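Local coordinates for protein pumilio homolog 23 (Arabidopsis thaliana, PDB 5WZJ) that binds RNA in a sequence-specific way through packed pumilio repeats, recognises 18S rRNA and probably regulates translation and mRNA stability, at residues H426-G429 against C430-Q434; I459-T462 against A463-S466; E218-K221 against Y222-V225. One frame throughout, in Å; residues are numbered along the deposited sequence.

Contact 1. Residues H426-G429 against C430-Q434; sequences HVMG and CLILQ. With nucleotides of chain B.
The first turns of helix 427-436 form a local helical contact: Val427 and Leu431, with Met428 CE, face the bound RNA, while Met428 CG meets Ile432 CD1 on the side toward helix 360-373. Four i to i+4 backbone bonds join the two halves, the shortest running from Ile432 N to Met428 O at 2.8 Å. His426 is the N-cap: its ND1 accepts from Gly429 N at 3.0 Å, with the donor close to the ring plane. Leu431 lies beside the edges of two bases, CD2 3.5 Å from A3 N1 of chain B and CD1 near U4 O2; CD1 also meets Val427 CG1 at 4.0 Å. This is consistent with base reading in PUF proteins, where side chains of a helix meet base edges. Gln434 does so here: NE2 donates almost straight (170°) to A3 N1 at 3.0 Å, and OE1 accepts a weak bond from A3 N6. A further weak bond from NE2 to Cys430 O helps fix the amide's rotation. Cutting Leu431 back to alanine would remove both methyls and probably leave a gap beside A3 and U4, with the adenine less firmly held against Gln434. Val427 and Met428 touch sugars, Met428 CE lying 3.3 Å from U5 O4'.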
loop_
_atom_site.group_PDB
_atom_site.type_symbol
_atom_site.label_atom_id
_atom_site.label_comp_id
_atom_site.label_asym_id
_atom_site.label_seq_id
_atom_site.Cartn_x
_atom_site.Cartn_y
_atom_site.Cartn_z
ATOM N N HIS A 426 10.035 -6.205 -15.387
ATOM C CA HIS A 426 9.597 -4.886 -14.946
ATOM C C HIS A 426 8.295 -4.985 -14.161
ATOM O O HIS A 426 7.301 -5.527 -14.659
ATOM C CB HIS A 426 9.415 -3.994 -16.173
ATOM C CG HIS A 426 9.267 -2.540 -15.855
ATOM N ND1 HIS A 426 8.042 -1.909 -15.818
ATOM C CD2 HIS A 426 10.193 -1.587 -15.584
ATOM C CE1 HIS A 426 8.217 -0.630 -15.530
ATOM N NE2 HIS A 426 9.513 -0.410 -15.383
ATOM N N VAL A 427 8.282 -4.428 -12.946
ATOM C CA VAL A 427 7.132 -4.633 -12.061
ATOM C C VAL A 427 5.867 -4.011 -12.651
ATOM O O VAL A 427 4.818 -4.662 -12.738
ATOM C CB VAL A 427 7.431 -4.098 -10.644
ATOM C CG1 VAL A 427 6.164 -4.119 -9.794
ATOM C CG2 VAL A 427 8.499 -4.967 -9.975
ATOM N N MET A 428 5.935 -2.746 -13.070
ATOM C CA MET A 428 4.715 -2.095 -13.534
ATOM C C MET A 428 4.281 -2.639 -14.894
ATOM O O MET A 428 3.080 -2.787 -15.156
ATOM C CB MET A 428 4.909 -0.577 -13.588
ATOM C CG MET A 428 3.644 0.182 -13.952
ATOM S SD MET A 428 2.296 -0.071 -12.774
ATOM C CE MET A 428 2.899 0.874 -11.376
ATOM N N GLY A 429 5.243 -2.962 -15.763
ATOM C CA GLY A 429 4.889 -3.603 -17.018
ATOM C C GLY A 429 4.159 -4.912 -16.795
ATOM O O GLY A 429 3.159 -5.201 -17.457
ATOM N N CYS A 430 4.622 -5.704 -15.823
ATOM C CA CYS A 430 3.944 -6.961 -15.522
ATOM C C CYS A 430 2.591 -6.734 -14.851
ATOM O O CYS A 430 1.661 -7.516 -15.072
ATOM C CB CYS A 430 4.845 -7.846 -14.665
ATOM S SG CYS A 430 6.268 -8.499 -15.562
ATOM N N LEU A 431 2.441 -5.661 -14.065
ATOM C CA LEU A 431 1.126 -5.338 -13.512
ATOM C C LEU A 431 0.159 -4.886 -14.605
ATOM O O LEU A 431 -1.020 -5.257 -14.580
ATOM C CB LEU A 431 1.241 -4.262 -12.421
ATOM C CG LEU A 431 1.897 -4.695 -11.100
ATOM C CD1 LEU A 431 2.292 -3.461 -10.261
ATOM C CD2 LEU A 431 0.976 -5.611 -10.294
ATOM N N ILE A 432 0.633 -4.075 -15.558
ATOM C CA ILE A 432 -0.191 -3.719 -16.712
ATOM C C ILE A 432 -0.702 -4.983 -17.401
ATOM O O ILE A 432 -1.898 -5.125 -17.686
ATOM C CB ILE A 432 0.611 -2.837 -17.685
ATOM C CG1 ILE A 432 0.884 -1.472 -17.055
ATOM C CG2 ILE A 432 -0.140 -2.659 -19.008
ATOM C CD1 ILE A 432 1.816 -0.599 -17.870
ATOM N N LEU A 433 0.201 -5.942 -17.622
ATOM C CA LEU A 433 -0.150 -7.181 -18.314
ATOM C C LEU A 433 -1.145 -8.006 -17.506
ATOM O O LEU A 433 -2.051 -8.625 -18.075
ATOM C CB LEU A 433 1.122 -7.983 -18.594
ATOM C CG LEU A 433 2.023 -7.413 -19.700
ATOM C CD1 LEU A 433 3.411 -8.051 -19.656
ATOM C CD2 LEU A 433 1.380 -7.657 -21.068
ATOM N N GLN A 434 -0.991 -8.025 -16.177
ATOM C CA GLN A 434 -1.978 -8.691 -15.331
ATOM C C GLN A 434 -3.351 -8.074 -15.519
ATOM O O GLN A 434 -4.361 -8.788 -15.558
ATOM C CB GLN A 434 -1.546 -8.617 -13.858
ATOM C CG GLN A 434 -0.324 -9.492 -13.557
ATOM C CD GLN A 434 0.316 -9.153 -12.241
ATOM O OE1 GLN A 434 -0.292 -9.316 -11.190
ATOM N NE2 GLN A 434 1.545 -8.675 -12.289
ATOM P P A B 3 6.652 -11.166 -2.217
ATOM O OP1 A B 3 7.627 -10.787 -1.156
ATOM O OP2 A B 3 5.207 -10.864 -2.054
ATOM O "O5'" A B 3 7.163 -10.507 -3.575
ATOM C "C5'" A B 3 8.491 -10.719 -4.043
ATOM C "C4'" A B 3 8.707 -10.070 -5.390
ATOM O "O4'" A B 3 7.879 -10.727 -6.383
ATOM C "C3'" A B 3 8.323 -8.596 -5.496
ATOM O "O3'" A B 3 9.343 -7.733 -5.025
ATOM C "C2'" A B 3 8.016 -8.425 -6.984
ATOM O "O2'" A B 3 9.206 -8.258 -7.744
ATOM C "C1'" A B 3 7.418 -9.787 -7.332
ATOM N N9 A B 3 5.945 -9.788 -7.316
ATOM C C8 A B 3 5.114 -10.422 -6.419
ATOM N N7 A B 3 3.835 -10.261 -6.699
ATOM C C5 A B 3 3.841 -9.481 -7.864
ATOM C C6 A B 3 2.819 -8.961 -8.677
ATOM N N6 A B 3 1.520 -9.148 -8.433
ATOM N N1 A B 3 3.173 -8.233 -9.767
ATOM C C2 A B 3 4.467 -8.032 -10.022
ATOM N N3 A B 3 5.519 -8.470 -9.330
ATOM C C4 A B 3 5.134 -9.189 -8.256
ATOM P P U B 5 7.154 -0.643 -5.640
ATOM O OP1 U B 5 8.565 -1.073 -5.772
ATOM O OP2 U B 5 6.683 0.171 -4.491
ATOM O "O5'" U B 5 6.735 0.126 -6.971
ATOM C "C5'" U B 5 6.991 -0.448 -8.247
ATOM C "C4'" U B 5 6.977 0.600 -9.330
ATOM O "O4'" U B 5 5.621 1.097 -9.492
ATOM C "C3'" U B 5 7.845 1.821 -9.049
ATOM O "O3'" U B 5 8.314 2.331 -10.286
ATOM C "C2'" U B 5 6.845 2.808 -8.447
ATOM O "O2'" U B 5 7.219 4.163 -8.559
ATOM C "C1'" U B 5 5.591 2.495 -9.259
ATOM N N1 U B 5 4.326 2.799 -8.576
ATOM C C2 U B 5 3.431 3.604 -9.252
ATOM O O2 U B 5 3.672 4.073 -10.347
ATOM N N3 U B 5 2.252 3.856 -8.600
ATOM C C4 U B 5 1.887 3.381 -7.360
ATOM O O4 U B 5 0.788 3.700 -6.918
ATOM C C5 U B 5 2.856 2.543 -6.720
ATOM C C6 U B 5 4.020 2.278 -7.337
ATOM P P U B 4 9.068 -6.751 -3.776
ATOM O OP1 U B 4 10.377 -6.130 -3.453
ATOM O OP2 U B 4 8.220 -7.430 -2.761
ATOM O "O5'" U B 4 8.133 -5.622 -4.385
ATOM C "C5'" U B 4 8.520 -4.894 -5.543
ATOM C "C4'" U B 4 7.352 -4.106 -6.070
ATOM O "O4'" U B 4 6.307 -5.039 -6.461
ATOM C "C3'" U B 4 6.715 -3.150 -5.055
ATOM O "O3'" U B 4 6.270 -1.973 -5.713
ATOM C "C2'" U B 4 5.495 -3.920 -4.571
ATOM O "O2'" U B 4 4.431 -3.118 -4.100
ATOM C "C1'" U B 4 5.096 -4.680 -5.830
ATOM N N1 U B 4 4.312 -5.885 -5.533
ATOM C C2 U B 4 3.036 -5.909 -6.056
ATOM O O2 U B 4 2.594 -5.019 -6.770
ATOM N N3 U B 4 2.308 -7.026 -5.730
ATOM C C4 U B 4 2.712 -8.074 -4.932
ATOM O O4 U B 4 1.919 -8.999 -4.746
ATOM C C5 U B 4 4.046 -7.964 -4.405
ATOM C C6 U B 4 4.786 -6.888 -4.709
#

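Contact 2. Residues I459-T462 against A463-S466; sequences ITET and AKDS. With nucleotides of chain B.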
loop_
_atom_site.group_PDB
_atom_site.type_symbol
_atom_site.label_atom_id
_atom_site.label_comp_id
_atom_site.label_asym_id
_atom_site.label_seq_id
_atom_site.Cartn_x
_atom_site.Cartn_y
_atom_site.Cartn_z
ATOM N N ILE A 459 9.234 -18.168 -22.629
ATOM C CA ILE A 459 8.102 -18.445 -21.746
ATOM C C ILE A 459 8.575 -19.058 -20.429
ATOM O O ILE A 459 8.058 -18.724 -19.357
ATOM C CB ILE A 459 7.070 -19.347 -22.456
ATOM C CG1 ILE A 459 6.348 -18.569 -23.557
ATOM C CG2 ILE A 459 6.043 -19.869 -21.474
ATOM C CD1 ILE A 459 5.242 -19.363 -24.292
ATOM N N THR A 460 9.552 -19.971 -20.476
ATOM C CA THR A 460 10.048 -20.536 -19.220
ATOM C C THR A 460 10.795 -19.485 -18.409
ATOM O O THR A 460 10.649 -19.422 -17.182
ATOM C CB THR A 460 10.946 -21.751 -19.472
ATOM O OG1 THR A 460 12.120 -21.336 -20.164
ATOM C CG2 THR A 460 10.229 -22.782 -20.304
ATOM N N GLU A 461 11.586 -18.634 -19.072
ATOM C CA GLU A 461 12.213 -17.521 -18.364
ATOM C C GLU A 461 11.171 -16.623 -17.702
ATOM O O GLU A 461 11.383 -16.130 -16.584
ATOM C CB GLU A 461 13.078 -16.699 -19.319
ATOM C CG GLU A 461 14.333 -17.403 -19.765
ATOM C CD GLU A 461 15.331 -17.552 -18.640
ATOM O OE1 GLU A 461 16.111 -16.599 -18.420
ATOM O OE2 GLU A 461 15.318 -18.610 -17.971
ATOM N N THR A 462 10.044 -16.384 -18.383
ATOM C CA THR A 462 8.979 -15.571 -17.800
ATOM C C THR A 462 8.404 -16.243 -16.561
ATOM O O THR A 462 8.191 -15.596 -15.529
ATOM C CB THR A 462 7.874 -15.328 -18.833
ATOM O OG1 THR A 462 8.443 -14.750 -20.018
ATOM C CG2 THR A 462 6.772 -14.391 -18.263
ATOM N N ALA A 463 8.163 -17.556 -16.644
ATOM C CA ALA A 463 7.593 -18.286 -15.517
ATOM C C ALA A 463 8.523 -18.280 -14.309
ATOM O O ALA A 463 8.055 -18.299 -13.168
ATOM C CB ALA A 463 7.284 -19.724 -15.928
ATOM N N LYS A 464 9.830 -18.253 -14.538
ATOM C CA LYS A 464 10.803 -18.241 -13.453
ATOM C C LYS A 464 10.986 -16.865 -12.835
ATOM O O LYS A 464 11.767 -16.732 -11.896
ATOM C CB LYS A 464 12.159 -18.745 -13.952
ATOM C CG LYS A 464 12.130 -20.186 -14.463
ATOM C CD LYS A 464 13.498 -20.622 -14.971
ATOM C CE LYS A 464 13.372 -21.927 -15.744
ATOM N NZ LYS A 464 14.669 -22.403 -16.305
ATOM N N ASP A 465 10.309 -15.847 -13.347
ATOM C CA ASP A 465 10.425 -14.491 -12.831
ATOM C C ASP A 465 9.252 -14.230 -11.899
ATOM O O ASP A 465 8.108 -14.551 -12.235
ATOM C CB ASP A 465 10.442 -13.473 -13.977
ATOM C CG ASP A 465 10.617 -12.041 -13.491
ATOM O OD1 ASP A 465 9.627 -11.430 -13.022
ATOM O OD2 ASP A 465 11.742 -11.523 -13.592
ATOM N N SER A 466 9.532 -13.642 -10.732
ATOM C CA SER A 466 8.483 -13.457 -9.732
ATOM C C SER A 466 7.423 -12.449 -10.166
ATOM O O SER A 466 6.305 -12.480 -9.632
ATOM C CB SER A 466 9.100 -13.035 -8.389
ATOM O OG SER A 466 9.808 -11.814 -8.523
ATOM P P A B 3 6.652 -11.166 -2.217
ATOM O OP1 A B 3 7.627 -10.787 -1.156
ATOM O OP2 A B 3 5.207 -10.864 -2.054
ATOM O "O5'" A B 3 7.163 -10.507 -3.575
ATOM C "C5'" A B 3 8.491 -10.719 -4.043
ATOM C "C4'" A B 3 8.707 -10.070 -5.390
ATOM O "O4'" A B 3 7.879 -10.727 -6.383
ATOM C "C3'" A B 3 8.323 -8.596 -5.496
ATOM O "O3'" A B 3 9.343 -7.733 -5.025
ATOM C "C2'" A B 3 8.016 -8.425 -6.984
ATOM O "O2'" A B 3 9.206 -8.258 -7.744
ATOM C "C1'" A B 3 7.418 -9.787 -7.332
ATOM N N9 A B 3 5.945 -9.788 -7.316
ATOM C C8 A B 3 5.114 -10.422 -6.419
ATOM N N7 A B 3 3.835 -10.261 -6.699
ATOM C C5 A B 3 3.841 -9.481 -7.864
ATOM C C6 A B 3 2.819 -8.961 -8.677
ATOM N N6 A B 3 1.520 -9.148 -8.433
ATOM N N1 A B 3 3.173 -8.233 -9.767
ATOM C C2 A B 3 4.467 -8.032 -10.022
ATOM N N3 A B 3 5.519 -8.470 -9.330
ATOM C C4 A B 3 5.134 -9.189 -8.256
#
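Glu461 and Lys464, one helical turn apart, slant across each other, the carboxylate coming toward the outer part of the lysine chain. Glu461 OE2 lies 4.0 Å from Lys464 CD and 4.2 Å from NZ, too far for a salt bridge; any attraction is likely to be diffuse, and the ammonium pairs instead with Glu498. The lysine runs fully extended beyond CG. Its first torsion (chi1 -62°) sets CG beside the backbone N, where it packs 3.2 Å from Thr460 O, the carbonyl that also accepts from Lys464 N.

After Ala463 the chain leaves the helix. Asp465 N reaches back to Thr462 O at 3.1 Å, but from well above the carbonyl plane (63° out of it), an i to i+3 bond that closes the helix end, and Asp465 CB sits 3.5 Å from the same oxygen. From there the carboxylate turns away: OD1 accepts from Ser467 N and Gly468 N, while OD2 takes Met425 N. Thr462 keeps its hydroxyl on its own helix, bonded to Tyr458 O. Ser466, next along the loop, turns to the RNA, its OG donating to A3 O4' of chain B at 3.1 Å.

An aspartate that bonds the amides two and three residues ahead combines an Asx turn with capping of the helix that follows; here it makes the tight connection between helices 456-463 and 468-477 of Pumilio 7, delivering a serine to the RNA sugar.

Contact 3. Residues E218-K221 against Y222-V225; sequences EDMK and YLQV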
loop_
_atom_site.group_PDB
_atom_site.type_symbol
_atom_site.label_atom_id
_atom_site.label_comp_id
_atom_site.label_asym_id
_atom_site.label_seq_id
_atom_site.Cartn_x
_atom_site.Cartn_y
_atom_site.Cartn_z
ATOM N N GLU A 218 -3.927 31.108 5.290
ATOM C CA GLU A 218 -2.526 31.267 4.912
ATOM C C GLU A 218 -1.645 30.268 5.654
ATOM O O GLU A 218 -0.702 29.719 5.072
ATOM C CB GLU A 218 -2.078 32.712 5.185
ATOM C CG GLU A 218 -0.702 33.079 4.613
ATOM C CD GLU A 218 -0.720 33.332 3.119
ATOM O OE1 GLU A 218 -1.809 33.272 2.512
ATOM O OE2 GLU A 218 0.365 33.594 2.550
ATOM N N ASP A 219 -1.927 30.018 6.941
ATOM C CA ASP A 219 -1.218 28.947 7.645
ATOM C C ASP A 219 -1.453 27.597 6.966
ATOM O O ASP A 219 -0.518 26.799 6.799
ATOM C CB ASP A 219 -1.661 28.870 9.109
ATOM C CG ASP A 219 -0.976 29.902 9.990
ATOM O OD1 ASP A 219 0.012 30.517 9.537
ATOM O OD2 ASP A 219 -1.432 30.091 11.135
ATOM N N MET A 220 -2.705 27.324 6.586
ATOM C CA MET A 220 -3.034 26.081 5.889
ATOM C C MET A 220 -2.258 25.949 4.583
ATOM O O MET A 220 -1.849 24.846 4.206
ATOM C CB MET A 220 -4.542 26.020 5.617
ATOM C CG MET A 220 -5.004 24.710 4.957
ATOM S SD MET A 220 -4.760 23.298 6.067
ATOM C CE MET A 220 -5.969 23.641 7.310
ATOM N N LYS A 221 -2.065 27.061 3.862
ATOM C CA LYS A 221 -1.310 26.998 2.612
ATOM C C LYS A 221 0.073 26.400 2.829
ATOM O O LYS A 221 0.609 25.718 1.944
ATOM C CB LYS A 221 -1.211 28.399 1.989
ATOM C CG LYS A 221 -0.541 28.461 0.596
ATOM C CD LYS A 221 -1.120 29.577 -0.324
ATOM C CE LYS A 221 -0.693 30.995 0.112
ATOM N NZ LYS A 221 -1.399 32.161 -0.574
ATOM N N TYR A 222 0.659 26.606 4.007
ATOM C CA TYR A 222 1.979 26.047 4.232
ATOM C C TYR A 222 1.950 24.702 4.941
ATOM O O TYR A 222 2.891 23.921 4.775
ATOM C CB TYR A 222 2.851 27.088 4.950
ATOM C CG TYR A 222 3.091 28.189 3.927
ATOM C CD1 TYR A 222 3.999 27.995 2.881
ATOM C CD2 TYR A 222 2.324 29.362 3.925
ATOM C CE1 TYR A 222 4.195 28.962 1.903
ATOM C CE2 TYR A 222 2.510 30.338 2.949
ATOM C CZ TYR A 222 3.449 30.130 1.936
ATOM O OH TYR A 222 3.646 31.093 0.963
ATOM N N LEU A 223 0.872 24.374 5.661
ATOM C CA LEU A 223 0.692 22.984 6.080
ATOM C C LEU A 223 0.619 22.054 4.870
ATOM O O LEU A 223 1.060 20.901 4.943
ATOM C CB LEU A 223 -0.567 22.850 6.945
ATOM C CG LEU A 223 -0.589 23.584 8.302
ATOM C CD1 LEU A 223 -1.917 23.339 9.009
ATOM C CD2 LEU A 223 0.573 23.185 9.221
ATOM N N GLN A 224 0.075 22.552 3.749
ATOM C CA GLN A 224 -0.048 21.763 2.524
ATOM C C GLN A 224 1.304 21.259 2.032
ATOM O O GLN A 224 1.400 20.153 1.483
ATOM C CB GLN A 224 -0.703 22.613 1.422
ATOM C CG GLN A 224 -2.203 22.820 1.557
ATOM C CD GLN A 224 -2.753 23.713 0.454
ATOM O OE1 GLN A 224 -1.999 24.246 -0.360
ATOM N NE2 GLN A 224 -4.062 23.886 0.429
ATOM N N VAL A 225 2.355 22.065 2.192
ATOM C CA VAL A 225 3.656 21.782 1.593
ATOM C C VAL A 225 4.698 21.432 2.645
ATOM O O VAL A 225 5.877 21.259 2.320
ATOM C CB VAL A 225 4.143 22.946 0.702
ATOM C CG1 VAL A 225 3.180 23.161 -0.480
ATOM C CG2 VAL A 225 4.283 24.230 1.518
HETATM O O HOH W 1 0.295 25.347 -1.044
#
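Asp219 O is gripped by two backbone donors, Tyr222 N and Leu223 N, each at 3.0 Å. They approach differently: Leu223 N, the usual i to i+4 helical donor, lies in the carbonyl plane, whereas Tyr222 N stands 60° out of it and so is not on a lone pair. Tyr222 N thus shares an acceptor one residue nearer than the usual helical partner, and the carbonyl of Glu218 instead comes to the edge of the tyrosine ring, its O 3.3 Å from Tyr222 CD2.

That ring is bordered on two sides. Lys221 CG lies 4.3 Å above one face, displaced toward the rim, and Glu218 OE2 lies at the edge, near the ring plane. Glu218 and Tyr222 run alongside each other in the same direction, with carboxylate and ring planes 65° apart. The other carboxylate oxygen, OE1, forms a salt bridge with Lys221 NZ at 3.3 Å, weak as a hydrogen bond; bends in both chains bring the charges together above the helix surface. Tyr222 also touches a neighbouring molecule in the crystal, so its pose may owe something to the lattice.

A water clasps the next turn, donating to Lys221 O at 3.0 Å and to Gln224 OE1 at 2.6 Å. Since Gln224 NE2 is bonded to Ile254 O, both ends of this buried amide are satisfied and its rotation is fixed. On the buried side, Met220 SD meets Leu223 CD1 at 4.1 Å, the two chains crossing at about a right angle.

With apolar side chains inward and a charged, aromatic rim outward, the amphipathic helix 217-223 packs its Leu223 side on helix 140-144 within Pumilio 4, one of the stacked helical repeats of the PUF superhelix.

Overall arrangement
Along the chain contact 3 comes first, followed by contact 1 and then contact 2, all within the NOP9-like PUF repeat domain, an all-helical superhelix of half-donut shape. Contacts 1 and 2 are neighbours, their centres 13 Å apart and their nearest atoms about 5 Å apart; they lie on different helices, 427-436 and 456-463 with its following loop, yet both reach nucleotide A3. Contact 3, on helix 217-223, is remote: its centre is 37 Å from that of contact 1 and 48 Å from that of contact 2, which lies on the opposite side of the chain's centre. Contact 1 meets the base of A3 and contact 2 its sugar, whereas contact 3 belongs to the packing of a distant repeat.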